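Local structure of CaaX farnesyltransferase beta subunit Ram1 (4L9P) at residues His199-Leu208 with Arg252-Leu263; Ala464-Ala474 with Glu487-Phe498. The protein probably carries the peptide-binding part of protein farnesyltransferase, the zinc enzyme that moves a farnesyl group from farnesyl diphosphate to a cysteine near a protein C-terminus. One frame throughout, in Å; residues are numbered along the deposited sequence. Where two conformers were deposited one is given.

Interaction 1: His199-Leu208 with Arg252-Leu263; sequences HVASSYAAVL and RGAYCAMVVHAL. With FII ([(3,7,11-trimethyl-dodeca-2,6,10-trienyloxycarbamoyl)-methyl]-phosphonic acid), chain Q.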
loop_
_atom_site.group_PDB
_atom_site.type_symbol
_atom_site.label_atom_id
_atom_site.label_comp_id
_atom_site.label_asym_id
_atom_site.label_seq_id
_atom_site.Cartn_x
_atom_site.Cartn_y
_atom_site.Cartn_z
ATOM N N HIS B 199 -2.063 7.808 -16.578
ATOM C CA HIS B 199 -2.239 7.582 -15.133
ATOM C C HIS B 199 -0.896 7.096 -14.645
ATOM O O HIS B 199 -0.209 6.280 -15.327
ATOM C CB HIS B 199 -3.329 6.488 -14.964
ATOM C CG HIS B 199 -3.782 6.256 -13.539
ATOM N ND1 HIS B 199 -2.977 5.688 -12.552
ATOM C CD2 HIS B 199 -4.980 6.525 -12.944
ATOM C CE1 HIS B 199 -3.683 5.573 -11.435
ATOM N NE2 HIS B 199 -4.908 6.063 -11.648
ATOM N N VAL B 200 -0.492 7.529 -13.460
ATOM C CA VAL B 200 0.832 7.123 -12.986
ATOM C C VAL B 200 0.954 5.609 -12.747
ATOM O O VAL B 200 2.067 5.074 -12.877
ATOM C CB VAL B 200 1.244 7.821 -11.664
ATOM C CG1 VAL B 200 1.269 9.256 -11.858
ATOM C CG2 VAL B 200 0.354 7.433 -10.476
ATOM N N ALA B 201 -0.143 4.925 -12.393
ATOM C CA ALA B 201 -0.019 3.474 -12.150
ATOM C C ALA B 201 0.185 2.696 -13.441
ATOM O O ALA B 201 0.973 1.753 -13.504
ATOM C CB ALA B 201 -1.242 2.959 -11.369
ATOM N N SER B 202 -0.551 3.067 -14.486
ATOM C CA SER B 202 -0.331 2.408 -15.767
ATOM C C SER B 202 1.021 2.797 -16.347
ATOM O O SER B 202 1.639 1.998 -17.053
ATOM C CB SER B 202 -1.458 2.729 -16.785
ATOM O OG SER B 202 -1.942 4.038 -16.641
ATOM N N SER B 203 1.502 4.016 -16.086
ATOM C CA SER B 203 2.828 4.387 -16.560
ATOM C C SER B 203 3.914 3.624 -15.811
ATOM O O SER B 203 4.884 3.165 -16.445
ATOM C CB SER B 203 2.976 5.907 -16.346
ATOM O OG SER B 203 2.156 6.636 -17.258
ATOM N N TYR B 204 3.744 3.452 -14.500
ATOM C CA TYR B 204 4.675 2.637 -13.720
ATOM C C TYR B 204 4.688 1.198 -14.245
ATOM O O TYR B 204 5.743 0.608 -14.502
ATOM C CB TYR B 204 4.188 2.736 -12.277
ATOM C CG TYR B 204 4.790 1.752 -11.291
ATOM C CD1 TYR B 204 5.901 2.084 -10.515
ATOM C CD2 TYR B 204 4.199 0.506 -11.055
ATOM C CE1 TYR B 204 6.407 1.227 -9.537
ATOM C CE2 TYR B 204 4.655 -0.344 -10.066
ATOM C CZ TYR B 204 5.768 0.023 -9.314
ATOM O OH TYR B 204 6.191 -0.863 -8.350
ATOM N N ALA B 205 3.521 0.603 -14.405
ATOM C CA ALA B 205 3.458 -0.784 -14.906
ATOM C C ALA B 205 4.092 -0.919 -16.269
ATOM O O ALA B 205 4.815 -1.899 -16.543
ATOM C CB ALA B 205 1.985 -1.246 -14.983
ATOM N N ALA B 206 3.842 0.053 -17.149
ATOM C CA ALA B 206 4.430 -0.030 -18.450
ATOM C C ALA B 206 5.954 0.128 -18.420
ATOM O O ALA B 206 6.663 -0.587 -19.133
ATOM C CB ALA B 206 3.784 1.032 -19.391
ATOM N N VAL B 207 6.450 1.118 -17.674
ATOM C CA VAL B 207 7.904 1.281 -17.584
ATOM C C VAL B 207 8.593 0.075 -17.002
ATOM O O VAL B 207 9.666 -0.325 -17.484
ATOM C CB VAL B 207 8.244 2.571 -16.784
ATOM C CG1 VAL B 207 9.755 2.673 -16.463
ATOM C CG2 VAL B 207 7.815 3.795 -17.594
ATOM N N LEU B 208 8.017 -0.522 -15.971
ATOM C CA LEU B 208 8.632 -1.715 -15.376
ATOM C C LEU B 208 8.576 -2.883 -16.366
ATOM O O LEU B 208 9.529 -3.697 -16.438
ATOM C CB LEU B 208 7.878 -2.104 -14.089
ATOM C CG LEU B 208 8.130 -1.161 -12.904
ATOM C CD1 LEU B 208 7.550 -1.745 -11.630
ATOM C CD2 LEU B 208 9.564 -0.719 -12.689
ATOM N N ARG B 252 0.448 6.430 -3.548
ATOM C CA ARG B 252 0.670 5.742 -4.841
ATOM C C ARG B 252 1.122 6.681 -5.882
ATOM O O ARG B 252 2.001 6.349 -6.698
ATOM C CB ARG B 252 -0.620 5.177 -5.476
ATOM C CG ARG B 252 -1.169 4.157 -4.655
ATOM C CD ARG B 252 -2.569 3.755 -5.352
ATOM N NE ARG B 252 -3.487 4.884 -5.351
ATOM C CZ ARG B 252 -4.359 5.169 -6.347
ATOM N NH1 ARG B 252 -4.504 4.398 -7.416
ATOM N NH2 ARG B 252 -5.069 6.206 -6.223
ATOM N N GLY B 253 0.522 7.849 -5.949
ATOM C CA GLY B 253 0.898 8.851 -6.928
ATOM C C GLY B 253 2.343 9.219 -6.773
ATOM O O GLY B 253 3.083 9.218 -7.769
ATOM N N ALA B 254 2.770 9.494 -5.527
ATOM C CA ALA B 254 4.137 9.879 -5.303
ATOM C C ALA B 254 5.113 8.748 -5.698
ATOM O O ALA B 254 6.109 8.981 -6.379
ATOM C CB ALA B 254 4.350 10.241 -3.852
ATOM N N TYR B 255 4.877 7.526 -5.177
ATOM C CA TYR B 255 5.801 6.431 -5.447
ATOM C C TYR B 255 5.840 6.088 -6.939
ATOM O O TYR B 255 6.939 5.953 -7.548
ATOM C CB TYR B 255 5.331 5.199 -4.649
ATOM C CG TYR B 255 5.998 3.930 -5.073
ATOM C CD1 TYR B 255 7.350 3.672 -4.792
ATOM C CD2 TYR B 255 5.264 2.976 -5.767
ATOM C CE1 TYR B 255 7.948 2.501 -5.248
ATOM C CE2 TYR B 255 5.835 1.811 -6.210
ATOM C CZ TYR B 255 7.190 1.571 -5.963
ATOM O OH TYR B 255 7.757 0.404 -6.454
ATOM N N CYS B 256 4.674 5.947 -7.593
ATOM C CA CYS B 256 4.701 5.585 -9.009
ATOM C C CYS B 256 5.327 6.686 -9.874
ATOM O O CYS B 256 6.107 6.363 -10.784
ATOM C CB CYS B 256 3.290 5.319 -9.519
ATOM S SG CYS B 256 2.504 3.819 -8.819
ATOM N N ALA B 257 5.012 7.960 -9.581
ATOM C CA ALA B 257 5.608 9.034 -10.359
ATOM C C ALA B 257 7.120 9.034 -10.195
ATOM O O ALA B 257 7.870 9.233 -11.179
ATOM C CB ALA B 257 5.034 10.390 -9.911
ATOM N N MET B 258 7.592 8.871 -8.958
ATOM C CA MET B 258 9.043 8.955 -8.751
ATOM C C MET B 258 9.813 7.756 -9.264
ATOM O O MET B 258 10.963 7.916 -9.688
ATOM C CB MET B 258 9.361 9.233 -7.295
ATOM C CG MET B 258 8.912 10.649 -6.888
ATOM S SD MET B 258 9.494 12.050 -8.000
ATOM C CE MET B 258 11.239 11.774 -8.056
ATOM N N VAL B 259 9.200 6.588 -9.290
ATOM C CA VAL B 259 9.860 5.438 -9.934
ATOM C C VAL B 259 9.956 5.679 -11.419
ATOM O O VAL B 259 11.020 5.404 -12.012
ATOM C CB VAL B 259 9.069 4.151 -9.653
ATOM C CG1 VAL B 259 9.473 3.052 -10.648
ATOM C CG2 VAL B 259 9.338 3.704 -8.216
ATOM N N VAL B 260 8.883 6.142 -12.076
ATOM C CA VAL B 260 8.990 6.467 -13.517
ATOM C C VAL B 260 10.068 7.536 -13.757
ATOM O O VAL B 260 10.895 7.414 -14.678
ATOM C CB VAL B 260 7.669 6.951 -14.046
ATOM C CG1 VAL B 260 7.760 7.540 -15.485
ATOM C CG2 VAL B 260 6.650 5.758 -14.021
ATOM N N HIS B 261 10.055 8.558 -12.897
ATOM C CA HIS B 261 11.029 9.655 -13.040
ATOM C C HIS B 261 12.450 9.109 -12.951
ATOM O O HIS B 261 13.322 9.477 -13.768
ATOM C CB HIS B 261 10.717 10.661 -11.936
ATOM C CG HIS B 261 11.499 11.932 -12.027
ATOM N ND1 HIS B 261 12.855 12.003 -11.757
ATOM C CD2 HIS B 261 11.109 13.177 -12.418
ATOM C CE1 HIS B 261 13.258 13.262 -11.954
ATOM N NE2 HIS B 261 12.217 13.990 -12.360
ATOM N N ALA B 262 12.715 8.271 -11.951
ATOM C CA ALA B 262 14.062 7.739 -11.736
ATOM C C ALA B 262 14.486 6.797 -12.856
ATOM O O ALA B 262 15.604 6.903 -13.379
ATOM C CB ALA B 262 14.135 6.960 -10.415
ATOM N N LEU B 263 13.622 5.844 -13.231
ATOM C CA LEU B 263 14.087 4.867 -14.216
ATOM C C LEU B 263 14.295 5.496 -15.618
ATOM O O LEU B 263 15.074 4.965 -16.393
ATOM C CB LEU B 263 13.102 3.690 -14.331
ATOM C CG LEU B 263 13.101 2.829 -13.083
ATOM C CD1 LEU B 263 11.967 1.741 -13.227
ATOM C CD2 LEU B 263 14.433 2.115 -12.868
HETATM C C1 FII Q . 2.087 0.937 -6.417
HETATM C C2 FII Q . 0.661 0.748 -5.975
HETATM C C6 FII Q . -0.364 1.140 -6.954
HETATM C C10 FII Q . 0.401 0.581 -4.534
HETATM C C11 FII Q . -0.998 0.470 -3.929
HETATM C C12 FII Q . -1.275 -1.041 -3.682
HETATM C C15 FII Q . -2.382 -1.397 -2.693
HETATM C C18 FII Q . -2.696 -2.862 -2.417
HETATM C C22 FII Q . -3.368 -0.308 -2.413
HETATM C C23 FII Q . -4.220 -0.533 -1.173
HETATM C C24 FII Q . -5.340 0.432 -1.088
HETATM C C27 FII Q . -6.395 -0.066 -0.153
HETATM C C30 FII Q . -6.216 0.352 1.296
HETATM C C34 FII Q . -7.724 -0.277 -0.773
HETATM C C35 FII Q . -8.978 -0.504 0.044
HETATM O O36 FII Q . -9.480 -1.814 -0.151
HETATM N N42 FII Q . -8.603 -2.833 0.107
HETATM C C43 FII Q . -8.826 -3.426 1.358
HETATM O O44 FII Q . -9.677 -3.055 2.181
HETATM C C45 FII Q . -7.914 -4.615 1.619
HETATM P P46 FII Q . -7.447 -4.834 3.415
HETATM O O49 FII Q . -7.039 -3.492 3.895
HETATM O O50 FII Q . -8.611 -5.453 4.123
HETATM O O51 FII Q . -6.257 -5.812 3.311
HETATM O O HOH W 1 -6.544 5.338 -9.383
#
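Tyr204 and Tyr255 bring their hydroxyls together inside a buried helix pair, OH to OH 2.8 Å, at the wall of the isoprenoid pocket. Tyr255 OH is also hydrogen-bonded to Ile497 O. The rings meet obliquely, planes 58° apart, with Tyr204 CE1 3.4 Å from Tyr255 CE2. Tyr204, its CG anti to the backbone N (chi1 167°), holds its ring between Cys256 SG on one face (4.3 Å from the centroid, a sulfur-aromatic contact) and Leu208 CD1 on the other, with Val259 CB at the edge. Cys256 SG is 3.8 Å from C1 of the farnesyl diphosphate analogue FII, which Tyr255 meets with its ring edge, so Tyr255 and Cys256 line the pocket and Tyr204 backs them. A water joins His199 NE2 to Arg252 NH1, while His199 ND1 caps its own helix, accepting from Ala201 N. Arg252 NH1 also hydrogen-bonds the bound peptide's backbone, and NH2 forms salt bridges to Asp250 and Glu248. Leu208 CD2 presses tightly on Leu263 CD1 (3.5 Å). These alpha-alpha toroid helices run in the same general direction but cross at 38°, 8.6 Å apart at closest approach; helix 151-164 lies beside Ala201 and Leu208, helix 312-323 beside Arg252 and Tyr255.

Interaction 2: Ala464-Ala474 with Glu487-Phe498; sequences AFSWKHDPNFA and ENDRLVPFHPIF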
loop_
_atom_site.group_PDB
_atom_site.type_symbol
_atom_site.label_atom_id
_atom_site.label_comp_id
_atom_site.label_asym_id
_atom_site.label_seq_id
_atom_site.Cartn_x
_atom_site.Cartn_y
_atom_site.Cartn_z
ATOM N N ALA B 464 19.457 4.693 -4.531
ATOM C CA ALA B 464 18.470 3.747 -5.091
ATOM C C ALA B 464 19.090 2.805 -6.083
ATOM O O ALA B 464 18.599 1.703 -6.257
ATOM C CB ALA B 464 17.320 4.502 -5.795
ATOM N N PHE B 465 20.164 3.252 -6.737
ATOM C CA PHE B 465 20.874 2.406 -7.711
ATOM C C PHE B 465 22.103 1.720 -7.118
ATOM O O PHE B 465 22.966 1.219 -7.876
ATOM C CB PHE B 465 21.161 3.172 -9.012
ATOM C CG PHE B 465 19.883 3.524 -9.767
ATOM C CD1 PHE B 465 19.210 2.529 -10.485
ATOM C CD2 PHE B 465 19.316 4.797 -9.706
ATOM C CE1 PHE B 465 17.995 2.800 -11.135
ATOM C CE2 PHE B 465 18.071 5.063 -10.367
ATOM C CZ PHE B 465 17.444 4.070 -11.067
ATOM N N SER B 466 22.185 1.702 -5.794
ATOM C CA SER B 466 23.316 1.103 -5.084
ATOM C C SER B 466 22.921 -0.217 -4.431
ATOM O O SER B 466 23.762 -0.880 -3.816
ATOM C CB SER B 466 23.830 2.077 -4.027
ATOM O OG SER B 466 23.011 2.043 -2.867
ATOM N N TRP B 467 21.639 -0.632 -4.504
ATOM C CA TRP B 467 21.198 -1.857 -3.830
ATOM C C TRP B 467 21.798 -3.095 -4.475
ATOM O O TRP B 467 21.833 -3.225 -5.704
ATOM C CB TRP B 467 19.646 -1.916 -3.910
ATOM C CG TRP B 467 18.982 -0.968 -2.959
ATOM C CD1 TRP B 467 18.788 0.398 -3.133
ATOM C CD2 TRP B 467 18.523 -1.280 -1.636
ATOM N NE1 TRP B 467 18.170 0.920 -2.002
ATOM C CE2 TRP B 467 18.004 -0.066 -1.072
ATOM C CE3 TRP B 467 18.438 -2.473 -0.894
ATOM C CZ2 TRP B 467 17.398 -0.027 0.184
ATOM C CZ3 TRP B 467 17.887 -2.421 0.385
ATOM C CH2 TRP B 467 17.398 -1.205 0.914
ATOM N N LYS B 468 22.278 -3.986 -3.607
ATOM C CA LYS B 468 22.904 -5.248 -4.007
ATOM C C LYS B 468 22.272 -6.370 -3.226
ATOM O O LYS B 468 21.465 -6.133 -2.314
ATOM C CB LYS B 468 24.441 -5.186 -3.798
ATOM C CG LYS B 468 25.017 -4.094 -4.740
ATOM C CD LYS B 468 26.433 -4.233 -5.043
ATOM C CE LYS B 468 27.035 -2.954 -5.669
ATOM N NZ LYS B 468 26.431 -2.410 -6.940
ATOM N N HIS B 469 22.619 -7.599 -3.582
ATOM C CA HIS B 469 21.938 -8.735 -2.945
ATOM C C HIS B 469 22.914 -9.885 -2.801
ATOM O O HIS B 469 23.867 -10.027 -3.608
ATOM C CB HIS B 469 20.725 -9.198 -3.772
ATOM C CG HIS B 469 21.017 -9.373 -5.223
ATOM N ND1 HIS B 469 21.542 -10.549 -5.733
ATOM C CD2 HIS B 469 20.870 -8.539 -6.280
ATOM C CE1 HIS B 469 21.741 -10.415 -7.032
ATOM N NE2 HIS B 469 21.328 -9.212 -7.398
ATOM N N ASP B 470 22.725 -10.657 -1.745
ATOM C CA ASP B 470 23.463 -11.928 -1.522
ATOM C C ASP B 470 22.404 -12.974 -1.225
ATOM O O ASP B 470 21.350 -12.662 -0.638
ATOM C CB ASP B 470 24.382 -11.922 -0.244
ATOM C CG ASP B 470 25.449 -10.781 -0.199
ATOM O OD1 ASP B 470 25.950 -10.462 0.892
ATOM O OD2 ASP B 470 25.763 -10.201 -1.193
ATOM N N PRO B 471 22.612 -14.238 -1.586
ATOM C CA PRO B 471 21.592 -15.225 -1.224
ATOM C C PRO B 471 21.535 -15.465 0.271
ATOM O O PRO B 471 22.572 -15.523 0.934
ATOM C CB PRO B 471 21.989 -16.520 -1.989
ATOM C CG PRO B 471 23.271 -16.269 -2.457
ATOM C CD PRO B 471 23.681 -14.827 -2.404
ATOM N N ASN B 472 20.338 -15.647 0.788
ATOM C CA ASN B 472 20.197 -16.126 2.160
ATOM C C ASN B 472 19.722 -17.567 2.038
ATOM O O ASN B 472 18.561 -17.854 1.758
ATOM C CB ASN B 472 19.208 -15.259 2.920
ATOM C CG ASN B 472 19.364 -15.438 4.375
ATOM O OD1 ASN B 472 19.987 -16.393 4.786
ATOM N ND2 ASN B 472 18.833 -14.533 5.165
ATOM N N PHE B 473 20.679 -18.476 2.172
ATOM C CA PHE B 473 20.487 -19.847 1.777
ATOM C C PHE B 473 19.514 -20.612 2.659
ATOM O O PHE B 473 19.413 -20.368 3.861
ATOM C CB PHE B 473 21.854 -20.599 1.790
ATOM C CG PHE B 473 22.750 -20.241 0.645
ATOM C CD1 PHE B 473 22.300 -20.347 -0.675
ATOM C CD2 PHE B 473 24.051 -19.774 0.885
ATOM C CE1 PHE B 473 23.143 -20.070 -1.779
ATOM C CE2 PHE B 473 24.895 -19.484 -0.206
ATOM C CZ PHE B 473 24.414 -19.627 -1.540
ATOM N N ALA B 474 18.874 -21.607 2.079
ATOM C CA ALA B 474 17.952 -22.488 2.823
ATOM C C ALA B 474 18.658 -23.034 4.067
ATOM O O ALA B 474 19.844 -23.428 3.997
ATOM C CB ALA B 474 17.488 -23.633 1.934
ATOM N N GLU B 487 16.198 -24.854 -1.721
ATOM C CA GLU B 487 16.860 -24.140 -2.819
ATOM C C GLU B 487 16.201 -24.381 -4.157
ATOM O O GLU B 487 16.269 -23.530 -5.022
ATOM C CB GLU B 487 18.356 -24.503 -2.852
ATOM C CG GLU B 487 19.067 -23.834 -1.642
ATOM C CD GLU B 487 19.062 -22.330 -1.799
ATOM O OE1 GLU B 487 19.105 -21.855 -2.969
ATOM O OE2 GLU B 487 18.998 -21.626 -0.756
ATOM N N ASN B 488 15.498 -25.508 -4.307
ATOM C CA ASN B 488 14.696 -25.737 -5.494
ATOM C C ASN B 488 13.576 -24.686 -5.649
ATOM O O ASN B 488 13.080 -24.497 -6.762
ATOM C CB ASN B 488 14.057 -27.111 -5.467
ATOM C CG ASN B 488 14.894 -28.183 -6.158
ATOM O OD1 ASN B 488 16.059 -27.978 -6.504
ATOM N ND2 ASN B 488 14.247 -29.309 -6.388
ATOM N N ASP B 489 13.191 -24.028 -4.555
ATOM C CA ASP B 489 12.128 -22.970 -4.599
ATOM C C ASP B 489 12.759 -21.585 -4.871
ATOM O O ASP B 489 12.034 -20.578 -4.778
ATOM C CB ASP B 489 11.445 -22.906 -3.221
ATOM C CG ASP B 489 10.744 -24.187 -2.827
ATOM O OD1 ASP B 489 10.262 -24.965 -3.720
ATOM O OD2 ASP B 489 10.648 -24.419 -1.596
ATOM N N ARG B 490 14.087 -21.465 -5.061
ATOM C CA ARG B 490 14.712 -20.138 -5.188
ATOM C C ARG B 490 14.274 -19.375 -6.424
ATOM O O ARG B 490 14.251 -19.882 -7.537
ATOM C CB ARG B 490 16.262 -20.285 -5.165
ATOM C CG ARG B 490 16.936 -18.898 -5.290
ATOM C CD ARG B 490 18.437 -18.936 -5.004
ATOM N NE ARG B 490 18.677 -19.270 -3.594
ATOM C CZ ARG B 490 18.573 -18.386 -2.591
ATOM N NH1 ARG B 490 18.356 -17.090 -2.880
ATOM N NH2 ARG B 490 18.704 -18.767 -1.313
ATOM N N LEU B 491 13.873 -18.117 -6.163
ATOM C CA LEU B 491 13.479 -17.208 -7.225
ATOM C C LEU B 491 14.551 -16.185 -7.494
ATOM O O LEU B 491 15.476 -16.006 -6.687
ATOM C CB LEU B 491 12.196 -16.474 -6.714
ATOM C CG LEU B 491 11.008 -17.405 -6.419
ATOM C CD1 LEU B 491 9.813 -16.567 -5.849
ATOM C CD2 LEU B 491 10.566 -18.171 -7.674
ATOM N N VAL B 492 14.436 -15.498 -8.631
ATOM C CA VAL B 492 15.358 -14.423 -8.961
ATOM C C VAL B 492 15.187 -13.276 -7.970
ATOM O O VAL B 492 14.071 -12.975 -7.582
ATOM C CB VAL B 492 15.053 -14.013 -10.417
ATOM C CG1 VAL B 492 15.600 -12.700 -10.822
ATOM C CG2 VAL B 492 15.355 -15.182 -11.398
ATOM N N PRO B 493 16.269 -12.603 -7.558
ATOM C CA PRO B 493 16.121 -11.449 -6.623
ATOM C C PRO B 493 15.456 -10.255 -7.358
ATOM O O PRO B 493 15.688 -10.025 -8.558
ATOM C CB PRO B 493 17.574 -11.106 -6.222
ATOM C CG PRO B 493 18.423 -11.698 -7.350
ATOM C CD PRO B 493 17.662 -12.916 -7.925
ATOM N N PHE B 494 14.617 -9.509 -6.621
ATOM C CA PHE B 494 14.023 -8.273 -7.119
ATOM C C PHE B 494 14.528 -7.083 -6.320
ATOM O O PHE B 494 14.802 -7.170 -5.117
ATOM C CB PHE B 494 12.507 -8.323 -7.011
ATOM C CG PHE B 494 11.772 -8.732 -8.260
ATOM C CD1 PHE B 494 12.352 -9.585 -9.222
ATOM C CD2 PHE B 494 10.482 -8.248 -8.436
ATOM C CE1 PHE B 494 11.620 -9.945 -10.376
ATOM C CE2 PHE B 494 9.743 -8.582 -9.553
ATOM C CZ PHE B 494 10.305 -9.455 -10.562
ATOM N N HIS B 495 14.644 -5.969 -7.001
ATOM C CA HIS B 495 15.060 -4.741 -6.333
ATOM C C HIS B 495 13.938 -4.286 -5.385
ATOM O O HIS B 495 12.780 -4.199 -5.788
ATOM C CB HIS B 495 15.232 -3.689 -7.438
ATOM C CG HIS B 495 15.945 -2.456 -7.009
ATOM N ND1 HIS B 495 15.400 -1.542 -6.127
ATOM C CD2 HIS B 495 17.191 -2.015 -7.302
ATOM C CE1 HIS B 495 16.270 -0.562 -5.920
ATOM N NE2 HIS B 495 17.388 -0.847 -6.600
ATOM N N PRO B 496 14.249 -4.018 -4.125
ATOM C CA PRO B 496 13.136 -3.699 -3.188
ATOM C C PRO B 496 12.395 -2.387 -3.469
ATOM O O PRO B 496 11.264 -2.257 -3.014
ATOM C CB PRO B 496 13.760 -3.641 -1.821
ATOM C CG PRO B 496 15.257 -3.789 -2.086
ATOM C CD PRO B 496 15.570 -4.157 -3.510
ATOM N N ILE B 497 13.010 -1.434 -4.169
ATOM C CA ILE B 497 12.278 -0.202 -4.509
ATOM C C ILE B 497 11.567 -0.342 -5.868
ATOM O O ILE B 497 10.415 0.054 -5.987
ATOM C CB ILE B 497 13.257 0.985 -4.654
ATOM C CG1 ILE B 497 13.939 1.239 -3.327
ATOM C CG2 ILE B 497 12.537 2.234 -5.132
ATOM C CD1 ILE B 497 15.028 2.340 -3.408
ATOM N N PHE B 498 12.239 -0.914 -6.886
ATOM C CA PHE B 498 11.691 -0.885 -8.266
ATOM C C PHE B 498 10.855 -2.107 -8.564
ATOM O O PHE B 498 10.103 -2.120 -9.556
ATOM C CB PHE B 498 12.806 -0.758 -9.306
ATOM C CG PHE B 498 13.567 0.563 -9.161
ATOM C CD1 PHE B 498 12.880 1.773 -9.296
ATOM C CD2 PHE B 498 14.948 0.587 -8.798
ATOM C CE1 PHE B 498 13.527 2.983 -9.154
ATOM C CE2 PHE B 498 15.623 1.822 -8.653
ATOM C CZ PHE B 498 14.912 3.044 -8.845
HETATM O O HOH W 2 20.459 -1.222 -7.405
#
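Glu487 OE2 uses its anti lone pair to accept from Ala474 N at 2.8 Å. The carboxylate is held by Arg490 of its own segment: Glu487, bent at chi2, turns back towards the arginine, where Arg490 NE meets Glu487 OE1 at 2.7 Å and Arg490 NH2 meets OE2 at 2.9 Å, both in the guanidinium plane and on syn lone pairs, so OE2 holds two donors. Arg490 NH2 adds a weak bond to Asn472 O, and Pro471 CB covers a guanidinium face. His469 CG stands between the backbone N and the carbonyl carbon (chi1 48°), which lays the imidazole flat beneath Pro493 CG, a CH-pi contact 3.7 Å from the ring centroid. The chain here runs out along strand 468-471, which pairs antiparallel with strand 446-449, and returns through a 3-10 turn at 487-489 and an extended run at 490-495 inside the toroid domain. Pro496 CG makes a second CH-pi contact over the six-membered ring of Trp467. His495 NE2 donates to Ala464 O at 2.8 Å, nearly along the C=O axis although the N-H...O angle is only 133°, while ND1 accepts from Ile497 N; two bonds near the ring plane thus fix the rotation of the imidazole. Phe465 and Phe498 lie near parallel, planes 23° apart, but displaced until they hardly overlap, Phe465 CZ to Phe498 CZ 3.5 Å.

Interaction 1 is buried throughout and joins two helices of the toroid; interaction 2 is only partly buried, joining an edge strand to the returning loop, and runs from a partly exposed salt bridge at Glu487 to buried aromatics at Phe498. That inner end touches interaction 1: Tyr255 OH lies 2.7 Å from Ile497 O, a probable hydrogen bond, and Val259 CG1 and Leu263 CD2 each pack on Phe498 CD1. The chemistry follows position. The helix pair relies on methyls, a sulfur and a tyrosine pair, with FII against it, whereas the loop relies on hydrogen bonds to backbone atoms and proline CH-pi contacts, its carboxylate held internally; the Ile497 side chain is about 11 Å from FII.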